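Local coordinates for protein CaaX farnesyltransferase beta subunit Ram1 (Aspergillus fumigatus, PDB 4L9P) that forms, with an alpha subunit, the zinc-dependent protein farnesyltransferase that attaches a farnesyl group to a CaaX cysteine, and probably binds the peptide substrate, at residues B[132-137]-B[169-174]; B[414-419]-B[427-432]; B[157-162]-B[207-212]. All coordinates share one frame; numbering follows the deposited sequence.

Contact 1. Residues B[132-137]-B[169-174]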
loop_
_atom_site.group_PDB
_atom_site.type_symbol
_atom_site.label_atom_id
_atom_site.label_comp_id
_atom_site.label_asym_id
_atom_site.label_seq_id
_atom_site.Cartn_x
_atom_site.Cartn_y
_atom_site.Cartn_z
ATOM N N TYR B 132 -16.538 -13.786 14.388
ATOM C CA TYR B 132 -15.493 -14.140 13.437
ATOM C C TYR B 132 -14.132 -13.685 13.980
ATOM O O TYR B 132 -13.146 -14.433 13.900
ATOM C CB TYR B 132 -15.801 -13.480 12.096
ATOM C CG TYR B 132 -14.811 -13.836 11.035
ATOM C CD1 TYR B 132 -14.970 -15.006 10.281
ATOM C CD2 TYR B 132 -13.696 -13.018 10.788
ATOM C CE1 TYR B 132 -14.057 -15.371 9.307
ATOM C CE2 TYR B 132 -12.752 -13.384 9.802
ATOM C CZ TYR B 132 -12.960 -14.559 9.060
ATOM O OH TYR B 132 -12.048 -14.918 8.105
ATOM N N LEU B 133 -14.040 -12.450 14.485
ATOM C CA LEU B 133 -12.755 -11.907 14.914
ATOM C C LEU B 133 -12.267 -12.581 16.193
ATOM O O LEU B 133 -11.071 -12.861 16.332
ATOM C CB LEU B 133 -12.914 -10.404 15.140
ATOM C CG LEU B 133 -13.009 -9.568 13.836
ATOM C CD1 LEU B 133 -13.680 -8.161 14.153
ATOM C CD2 LEU B 133 -11.634 -9.425 13.214
ATOM N N TYR B 134 -13.181 -12.856 17.149
ATOM C CA TYR B 134 -12.763 -13.635 18.308
ATOM C C TYR B 134 -12.259 -15.014 17.887
ATOM O O TYR B 134 -11.221 -15.505 18.370
ATOM C CB TYR B 134 -13.908 -13.777 19.339
ATOM C CG TYR B 134 -14.103 -12.533 20.192
ATOM C CD1 TYR B 134 -13.097 -12.102 21.068
ATOM C CD2 TYR B 134 -15.286 -11.792 20.149
ATOM C CE1 TYR B 134 -13.273 -10.995 21.875
ATOM C CE2 TYR B 134 -15.462 -10.637 20.954
ATOM C CZ TYR B 134 -14.448 -10.244 21.782
ATOM O OH TYR B 134 -14.554 -9.115 22.600
ATOM N N ASP B 135 -12.967 -15.672 16.987
ATOM C CA ASP B 135 -12.504 -17.008 16.558
ATOM C C ASP B 135 -11.135 -16.919 15.889
ATOM O O ASP B 135 -10.348 -17.860 15.966
ATOM C CB ASP B 135 -13.467 -17.665 15.557
ATOM C CG ASP B 135 -14.765 -18.109 16.188
ATOM O OD1 ASP B 135 -14.853 -18.124 17.431
ATOM O OD2 ASP B 135 -15.696 -18.492 15.438
ATOM N N SER B 136 -10.822 -15.782 15.256
ATOM C CA SER B 136 -9.603 -15.683 14.448
ATOM C C SER B 136 -8.384 -15.593 15.338
ATOM O O SER B 136 -7.256 -15.716 14.860
ATOM C CB SER B 136 -9.664 -14.464 13.507
ATOM O OG SER B 136 -9.359 -13.267 14.213
ATOM N N LEU B 137 -8.598 -15.387 16.633
ATOM C CA LEU B 137 -7.479 -15.308 17.580
ATOM C C LEU B 137 -7.126 -16.653 18.176
ATOM O O LEU B 137 -6.225 -16.732 19.017
ATOM C CB LEU B 137 -7.806 -14.346 18.747
ATOM C CG LEU B 137 -7.683 -12.883 18.313
ATOM C CD1 LEU B 137 -8.438 -11.948 19.304
ATOM C CD2 LEU B 137 -6.199 -12.476 18.068
ATOM N N VAL B 169 -10.711 -4.467 24.672
ATOM C CA VAL B 169 -9.763 -5.566 24.476
ATOM C C VAL B 169 -8.713 -5.645 25.610
ATOM O O VAL B 169 -7.717 -6.363 25.474
ATOM C CB VAL B 169 -9.059 -5.503 23.104
ATOM C CG1 VAL B 169 -10.108 -5.617 21.963
ATOM C CG2 VAL B 169 -8.251 -4.222 22.958
ATOM N N THR B 170 -8.948 -4.918 26.706
ATOM C CA THR B 170 -8.101 -4.984 27.914
ATOM C C THR B 170 -7.875 -6.417 28.350
ATOM O O THR B 170 -6.813 -6.755 28.837
ATOM C CB THR B 170 -8.779 -4.226 29.114
ATOM O OG1 THR B 170 -8.903 -2.868 28.735
ATOM C CG2 THR B 170 -7.926 -4.303 30.365
ATOM N N ARG B 171 -8.895 -7.260 28.244
ATOM C CA ARG B 171 -8.761 -8.611 28.761
ATOM C C ARG B 171 -7.767 -9.428 27.993
ATOM O O ARG B 171 -7.405 -10.480 28.465
ATOM C CB ARG B 171 -10.092 -9.339 28.802
ATOM C CG ARG B 171 -10.730 -9.518 27.397
ATOM C CD ARG B 171 -12.115 -10.149 27.605
ATOM N NE ARG B 171 -12.945 -10.085 26.407
ATOM C CZ ARG B 171 -14.194 -10.548 26.346
ATOM N NH1 ARG B 171 -14.761 -11.110 27.432
ATOM N NH2 ARG B 171 -14.889 -10.447 25.214
ATOM N N PHE B 172 -7.297 -8.944 26.833
ATOM C CA PHE B 172 -6.267 -9.656 26.070
ATOM C C PHE B 172 -4.836 -9.288 26.485
ATOM O O PHE B 172 -3.897 -9.813 25.866
ATOM C CB PHE B 172 -6.421 -9.409 24.555
ATOM C CG PHE B 172 -7.573 -10.192 23.962
ATOM C CD1 PHE B 172 -7.446 -11.551 23.663
ATOM C CD2 PHE B 172 -8.793 -9.606 23.734
ATOM C CE1 PHE B 172 -8.506 -12.287 23.105
ATOM C CE2 PHE B 172 -9.854 -10.353 23.209
ATOM C CZ PHE B 172 -9.729 -11.679 22.910
ATOM N N ARG B 173 -4.658 -8.405 27.484
ATOM C CA ARG B 173 -3.285 -7.974 27.830
ATOM C C ARG B 173 -2.337 -9.143 28.084
ATOM O O ARG B 173 -1.245 -9.208 27.503
ATOM C CB ARG B 173 -3.239 -7.067 29.054
ATOM C CG ARG B 173 -3.771 -5.734 28.818
ATOM C CD ARG B 173 -3.849 -4.953 30.163
ATOM N NE ARG B 173 -4.346 -3.627 29.842
ATOM C CZ ARG B 173 -4.618 -2.723 30.735
ATOM N NH1 ARG B 173 -4.464 -3.033 32.036
ATOM N NH2 ARG B 173 -5.043 -1.542 30.307
ATOM N N GLU B 174 -2.751 -10.069 28.934
ATOM C CA GLU B 174 -1.845 -11.162 29.255
ATOM C C GLU B 174 -1.501 -12.044 28.077
ATOM O O GLU B 174 -0.340 -12.473 27.922
ATOM C CB GLU B 174 -2.405 -12.006 30.411
ATOM C CG GLU B 174 -2.369 -11.239 31.702
ATOM C CD GLU B 174 -2.783 -12.075 32.947
ATOM O OE1 GLU B 174 -2.993 -13.334 32.865
ATOM O OE2 GLU B 174 -2.916 -11.435 34.024
HETATM O O HOH W 1 -12.480 -8.319 24.285
#
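The phenol oxygen of Tyr134 is gripped by three groups. Arg171 NH2 donates to Tyr134 OH at 3.0 Å, with an N-H...O angle of 153°. A water donates to the same Tyr134 OH at 2.8 Å. Glu167 OE1, just before the second segment, is hydrogen-bonded to the same oxygen. Arg171 NE gives a hydrogen bond to that water at 2.8 Å. Two guanidinium nitrogens thus reach one phenol, directly and through water. The phenol oxygen lies almost in the guanidinium plane, while the tyrosine ring stands nearly perpendicular to it, 80° away. Arg171 begins with CG between its backbone N and carbonyl carbon (chi1 62°), then runs extended to NE, which carries the charge out to the phenol.

The contact joins the end of helix 126-135 to the 3-10 turn that leads into helix 173-183 of the alpha-alpha toroid.

Beside the polar end, the two aromatic edges meet. Tyr134 CE1 is 3.7 Å from Phe172 CE2, each atom lying near the plane of the other ring. Leu137 reaches Phe172 from the opposite direction, and its CD1 lies 3.8 Å from Phe172 CE1. Leu44 of the alpha subunit packs on both Leu137 and Phe172.

Contact 2. Residues B[414-419]-B[427-432]. With EDO (1,2-ethanediol), chain M.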
loop_
_atom_site.group_PDB
_atom_site.type_symbol
_atom_site.label_atom_id
_atom_site.label_comp_id
_atom_site.label_asym_id
_atom_site.label_seq_id
_atom_site.Cartn_x
_atom_site.Cartn_y
_atom_site.Cartn_z
ATOM N N CYS B 414 -19.242 -6.425 0.789
ATOM C CA CYS B 414 -18.057 -7.063 1.419
ATOM C C CYS B 414 -18.393 -7.813 2.689
ATOM O O CYS B 414 -17.482 -8.328 3.338
ATOM C CB CYS B 414 -16.985 -6.020 1.739
ATOM S SG CYS B 414 -16.241 -5.321 0.231
ATOM N N GLN B 415 -19.670 -7.910 3.074
ATOM C CA GLN B 415 -19.990 -8.704 4.252
ATOM C C GLN B 415 -20.312 -10.155 3.922
ATOM O O GLN B 415 -21.134 -10.441 3.041
ATOM C CB GLN B 415 -21.214 -8.124 4.979
ATOM C CG GLN B 415 -20.998 -6.659 5.415
ATOM C CD GLN B 415 -22.085 -6.268 6.426
ATOM O OE1 GLN B 415 -21.922 -6.550 7.623
ATOM N NE2 GLN B 415 -23.119 -5.625 5.946
ATOM N N CYS B 416 -19.685 -11.080 4.635
ATOM C CA CYS B 416 -19.968 -12.511 4.450
ATOM C C CYS B 416 -21.038 -12.961 5.419
ATOM O O CYS B 416 -20.965 -12.699 6.618
ATOM C CB CYS B 416 -18.705 -13.328 4.686
ATOM S SG CYS B 416 -17.433 -12.763 3.602
ATOM N N LYS B 417 -22.015 -13.694 4.906
ATOM C CA LYS B 417 -23.184 -14.019 5.697
ATOM C C LYS B 417 -22.837 -14.753 6.991
ATOM O O LYS B 417 -23.586 -14.654 7.968
ATOM C CB LYS B 417 -24.154 -14.823 4.850
ATOM C CG LYS B 417 -23.699 -16.195 4.462
ATOM C CD LYS B 417 -24.751 -16.924 3.602
ATOM C CE LYS B 417 -24.230 -18.279 3.080
ATOM N NZ LYS B 417 -25.174 -18.863 2.017
ATOM N N LEU B 418 -21.729 -15.502 7.005
ATOM C CA LEU B 418 -21.309 -16.244 8.188
ATOM C C LEU B 418 -20.391 -15.439 9.119
ATOM O O LEU B 418 -19.929 -15.932 10.152
ATOM C CB LEU B 418 -20.606 -17.546 7.738
ATOM C CG LEU B 418 -21.519 -18.444 6.911
ATOM C CD1 LEU B 418 -20.739 -19.663 6.445
ATOM C CD2 LEU B 418 -22.712 -18.817 7.764
ATOM N N GLY B 419 -20.141 -14.185 8.768
ATOM C CA GLY B 419 -19.243 -13.304 9.522
ATOM C C GLY B 419 -17.913 -13.092 8.820
ATOM O O GLY B 419 -17.471 -13.940 8.028
ATOM N N LYS B 427 -15.015 -14.010 -2.910
ATOM C CA LYS B 427 -13.841 -14.337 -2.107
ATOM C C LYS B 427 -14.259 -14.736 -0.698
ATOM O O LYS B 427 -15.172 -14.107 -0.117
ATOM C CB LYS B 427 -12.918 -13.092 -1.967
ATOM C CG LYS B 427 -12.441 -12.508 -3.290
ATOM C CD LYS B 427 -11.578 -13.466 -4.038
ATOM C CE LYS B 427 -10.949 -12.751 -5.202
ATOM N NZ LYS B 427 -9.974 -13.644 -5.932
ATOM N N HIS B 428 -13.557 -15.689 -0.079
ATOM C CA HIS B 428 -13.826 -15.964 1.331
ATOM C C HIS B 428 -13.328 -14.797 2.191
ATOM O O HIS B 428 -12.368 -14.103 1.824
ATOM C CB HIS B 428 -13.027 -17.218 1.749
ATOM C CG HIS B 428 -13.416 -18.462 1.002
ATOM N ND1 HIS B 428 -12.720 -19.642 1.123
ATOM C CD2 HIS B 428 -14.379 -18.693 0.077
ATOM C CE1 HIS B 428 -13.282 -20.570 0.369
ATOM N NE2 HIS B 428 -14.295 -20.024 -0.276
ATOM N N PRO B 429 -13.923 -14.605 3.383
ATOM C CA PRO B 429 -13.371 -13.572 4.267
ATOM C C PRO B 429 -12.055 -13.994 4.873
ATOM O O PRO B 429 -11.679 -15.180 4.893
ATOM C CB PRO B 429 -14.389 -13.498 5.407
ATOM C CG PRO B 429 -14.975 -14.936 5.465
ATOM C CD PRO B 429 -15.027 -15.361 3.996
ATOM N N ASP B 430 -11.365 -12.988 5.395
ATOM C CA ASP B 430 -10.221 -13.271 6.256
ATOM C C ASP B 430 -10.102 -12.098 7.222
ATOM O O ASP B 430 -10.761 -11.058 7.058
ATOM C CB ASP B 430 -8.943 -13.518 5.419
ATOM C CG ASP B 430 -8.597 -12.330 4.533
ATOM O OD1 ASP B 430 -8.413 -11.251 5.011
ATOM O OD2 ASP B 430 -8.454 -12.504 3.340
ATOM N N SER B 431 -9.243 -12.229 8.238
ATOM C CA SER B 431 -9.262 -11.189 9.257
ATOM C C SER B 431 -8.559 -9.898 8.793
ATOM O O SER B 431 -8.844 -8.817 9.296
ATOM C CB SER B 431 -8.698 -11.709 10.579
ATOM O OG SER B 431 -7.337 -12.044 10.451
ATOM N N TYR B 432 -7.666 -10.025 7.793
ATOM C CA TYR B 432 -7.030 -8.835 7.163
ATOM C C TYR B 432 -8.112 -8.007 6.466
ATOM O O TYR B 432 -8.203 -6.759 6.687
ATOM C CB TYR B 432 -5.943 -9.296 6.166
ATOM C CG TYR B 432 -5.497 -8.289 5.166
ATOM C CD1 TYR B 432 -4.452 -7.378 5.456
ATOM C CD2 TYR B 432 -6.128 -8.205 3.924
ATOM C CE1 TYR B 432 -4.067 -6.426 4.515
ATOM C CE2 TYR B 432 -5.733 -7.270 2.975
ATOM C CZ TYR B 432 -4.708 -6.376 3.268
ATOM O OH TYR B 432 -4.391 -5.426 2.312
HETATM C C1 EDO M . -6.181 -15.087 9.187
HETATM O O1 EDO M . -5.773 -13.764 8.859
HETATM C C2 EDO M . -7.305 -15.678 8.399
HETATM O O2 EDO M . -8.454 -14.876 8.629
#
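Cys416 and Pro429 make the main apolar contact. Cys416 is modelled in two conformers; in one of them SG is 3.6 Å from Pro429 CD and about as far from CB and CG. In that copy the sulfur sits over one broad side of the proline ring. SG points there with chi1 at -57°, beside the backbone N and anti to the carbonyl carbon. Gly419 O comes to the rim of the same ring, 3.7 Å from Pro429 CG. Tyr132 of helix 126-135 also packs on Pro429.

Backbone bonding shapes the first segment. Residues Cys416 to Gly419 form a type I beta turn, closed by Gly419 N to Cys416 O at 2.7 Å. Gly419 has phi 106° and psi 155°, where a beta carbon would press on the carbonyl O of Leu418.

Polar bonds belong to the helix start. Asp430 is the N-cap of helix 431-444, and its OD1 accepts from His433 N. Ser431 N donates to ethanediol O2 at 2.8 Å, and Ser431 OG and ethanediol O1 share a hydrogen bond of 2.8 Å. This diol probably comes from the crystallisation liquor.

No hydrogen bond joins the two segments. Their link is van der Waals packing on one proline, next to the capped start of the helix that carries Tyr432 of the ligand pocket and the zinc ligand His433.

Contact 3. Residues B[157-162]-B[207-212]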
loop_
_atom_site.group_PDB
_atom_site.type_symbol
_atom_site.label_atom_id
_atom_site.label_comp_id
_atom_site.label_asym_id
_atom_site.label_seq_id
_atom_site.Cartn_x
_atom_site.Cartn_y
_atom_site.Cartn_z
ATOM N N TRP B 157 -4.807 -7.564 13.388
ATOM C CA TRP B 157 -6.046 -7.396 12.589
ATOM C C TRP B 157 -7.261 -7.714 13.436
ATOM O O TRP B 157 -8.321 -7.034 13.352
ATOM C CB TRP B 157 -6.056 -8.366 11.372
ATOM C CG TRP B 157 -4.969 -8.010 10.373
ATOM C CD1 TRP B 157 -4.559 -6.752 10.010
ATOM C CD2 TRP B 157 -4.229 -8.924 9.570
ATOM N NE1 TRP B 157 -3.543 -6.851 9.073
ATOM C CE2 TRP B 157 -3.331 -8.169 8.789
ATOM C CE3 TRP B 157 -4.216 -10.338 9.468
ATOM C CZ2 TRP B 157 -2.418 -8.772 7.903
ATOM C CZ3 TRP B 157 -3.305 -10.942 8.572
ATOM C CH2 TRP B 157 -2.431 -10.139 7.815
ATOM N N ALA B 158 -7.177 -8.769 14.253
ATOM C CA ALA B 158 -8.336 -9.155 15.098
ATOM C C ALA B 158 -8.554 -8.100 16.191
ATOM O O ALA B 158 -9.707 -7.691 16.418
ATOM C CB ALA B 158 -8.102 -10.538 15.693
ATOM N N LEU B 159 -7.497 -7.655 16.892
ATOM C CA LEU B 159 -7.735 -6.642 17.943
ATOM C C LEU B 159 -8.280 -5.346 17.335
ATOM O O LEU B 159 -9.163 -4.718 17.939
ATOM C CB LEU B 159 -6.438 -6.344 18.696
ATOM C CG LEU B 159 -5.927 -7.499 19.547
ATOM C CD1 LEU B 159 -4.529 -7.134 20.081
ATOM C CD2 LEU B 159 -6.946 -7.795 20.715
ATOM N N ALA B 160 -7.732 -4.920 16.216
ATOM C CA ALA B 160 -8.211 -3.707 15.570
ATOM C C ALA B 160 -9.694 -3.843 15.187
ATOM O O ALA B 160 -10.486 -2.926 15.475
ATOM C CB ALA B 160 -7.382 -3.420 14.290
ATOM N N GLY B 161 -10.110 -4.966 14.584
ATOM C CA GLY B 161 -11.535 -5.147 14.266
ATOM C C GLY B 161 -12.422 -5.142 15.504
ATOM O O GLY B 161 -13.480 -4.530 15.494
ATOM N N LEU B 162 -11.973 -5.825 16.549
ATOM C CA LEU B 162 -12.734 -5.813 17.812
ATOM C C LEU B 162 -12.837 -4.401 18.389
ATOM O O LEU B 162 -13.908 -3.996 18.890
ATOM C CB LEU B 162 -12.074 -6.746 18.821
ATOM C CG LEU B 162 -12.116 -8.221 18.416
ATOM C CD1 LEU B 162 -11.200 -9.069 19.383
ATOM C CD2 LEU B 162 -13.542 -8.763 18.383
ATOM N N VAL B 207 3.587 -3.665 18.136
ATOM C CA VAL B 207 3.441 -2.399 18.860
ATOM C C VAL B 207 2.029 -1.878 18.849
ATOM O O VAL B 207 1.539 -1.375 19.874
ATOM C CB VAL B 207 4.439 -1.347 18.296
ATOM C CG1 VAL B 207 4.175 0.067 18.866
ATOM C CG2 VAL B 207 5.867 -1.772 18.640
ATOM N N LEU B 208 1.349 -1.974 17.717
ATOM C CA LEU B 208 -0.040 -1.503 17.653
ATOM C C LEU B 208 -0.936 -2.390 18.524
ATOM O O LEU B 208 -1.886 -1.886 19.172
ATOM C CB LEU B 208 -0.540 -1.552 16.196
ATOM C CG LEU B 208 0.060 -0.468 15.289
ATOM C CD1 LEU B 208 -0.657 -0.438 13.953
ATOM C CD2 LEU B 208 0.159 0.925 15.878
ATOM N N SER B 209 -0.648 -3.697 18.547
ATOM C CA SER B 209 -1.421 -4.585 19.437
ATOM C C SER B 209 -1.234 -4.223 20.897
ATOM O O SER B 209 -2.184 -4.221 21.695
ATOM C CB SER B 209 -1.020 -6.048 19.209
ATOM O OG SER B 209 -1.347 -6.498 17.881
ATOM N N ILE B 210 0.027 -3.995 21.290
ATOM C CA ILE B 210 0.331 -3.590 22.650
ATOM C C ILE B 210 -0.348 -2.274 22.982
ATOM O O ILE B 210 -0.869 -2.121 24.103
ATOM C CB ILE B 210 1.888 -3.526 22.798
ATOM C CG1 ILE B 210 2.429 -4.963 22.871
ATOM C CG2 ILE B 210 2.299 -2.695 24.018
ATOM C CD1 ILE B 210 3.949 -5.030 22.682
ATOM N N ALA B 211 -0.360 -1.332 22.028
ATOM C CA ALA B 211 -1.028 -0.061 22.262
ATOM C C ALA B 211 -2.520 -0.274 22.517
ATOM O O ALA B 211 -3.122 0.363 23.387
ATOM C CB ALA B 211 -0.807 0.910 21.076
ATOM N N MET B 212 -3.133 -1.156 21.747
ATOM C CA MET B 212 -4.597 -1.352 21.886
ATOM C C MET B 212 -4.925 -1.999 23.231
ATOM O O MET B 212 -5.880 -1.578 23.909
ATOM C CB MET B 212 -5.204 -2.189 20.715
ATOM C CG MET B 212 -5.352 -1.380 19.495
ATOM S SD MET B 212 -6.149 -2.282 18.140
ATOM C CE MET B 212 -4.705 -3.247 17.528
#
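Ser209 meets Leu159 first. Ser209 CB lies 3.8 Å from Leu159 CD1, and the hydroxyl oxygen OG is almost as near to that methyl. The hydroxyl itself bonds back to Ala205 O, within its own helix. Leu159 and Ser209 also have the closest CA pair, at 6.8 Å. One turn on from Ser209 comes Met212, which points at helix 151-164. Its chain is extended at chi2 and bends at chi3 (-80°). The bend lays SD and CE against the backbone N and CA of Ala160, with CE also on Leu159 CB. Met212 SD is 3.6 Å from Ala160 CA, and Met212 CE is 3.7 Å from Leu159 CB.

The short axes approach to 9.7 Å and run in broadly the same direction, 37° apart. Helix 173-183 lies between these helices in the sequence. This fits two like-directed helices of one layer in an alpha-alpha toroid. Tyr156, on the same helix as Leu159, also touches Ser209 and Met212.

No hydrogen bond crosses the contact. The serine hydroxyl is met inside its own helix, so the helices adhere here through buried apolar packing, with a thioether resting on the backbone of Ala160.

In the fold
Contacts 1 and 3 are neighbours, with centres 9 Å apart. Helix 151-164 links them: Ala158 CB packs 3.5 Å from Leu137 CG. Elsewhere, Val169 CG2 lies 3.7 Å from Met212 O of helix 200-213. Contact 2 is farther off, its centre 18 Å from that of contact 1 and 19 Å from that of contact 3. It still touches both. Tyr132 CD1 is 3.5 Å from Gly419 O, and Trp157 meets Tyr432 edge-to-face. Tyr432 lines the FII pocket, so contact 2 comes nearest the active site. Pro429's side chain is about 11 Å from the zinc ion. Ala160's side chain in contact 3 is about 12 Å from FII, and contact 1 faces the alpha subunit.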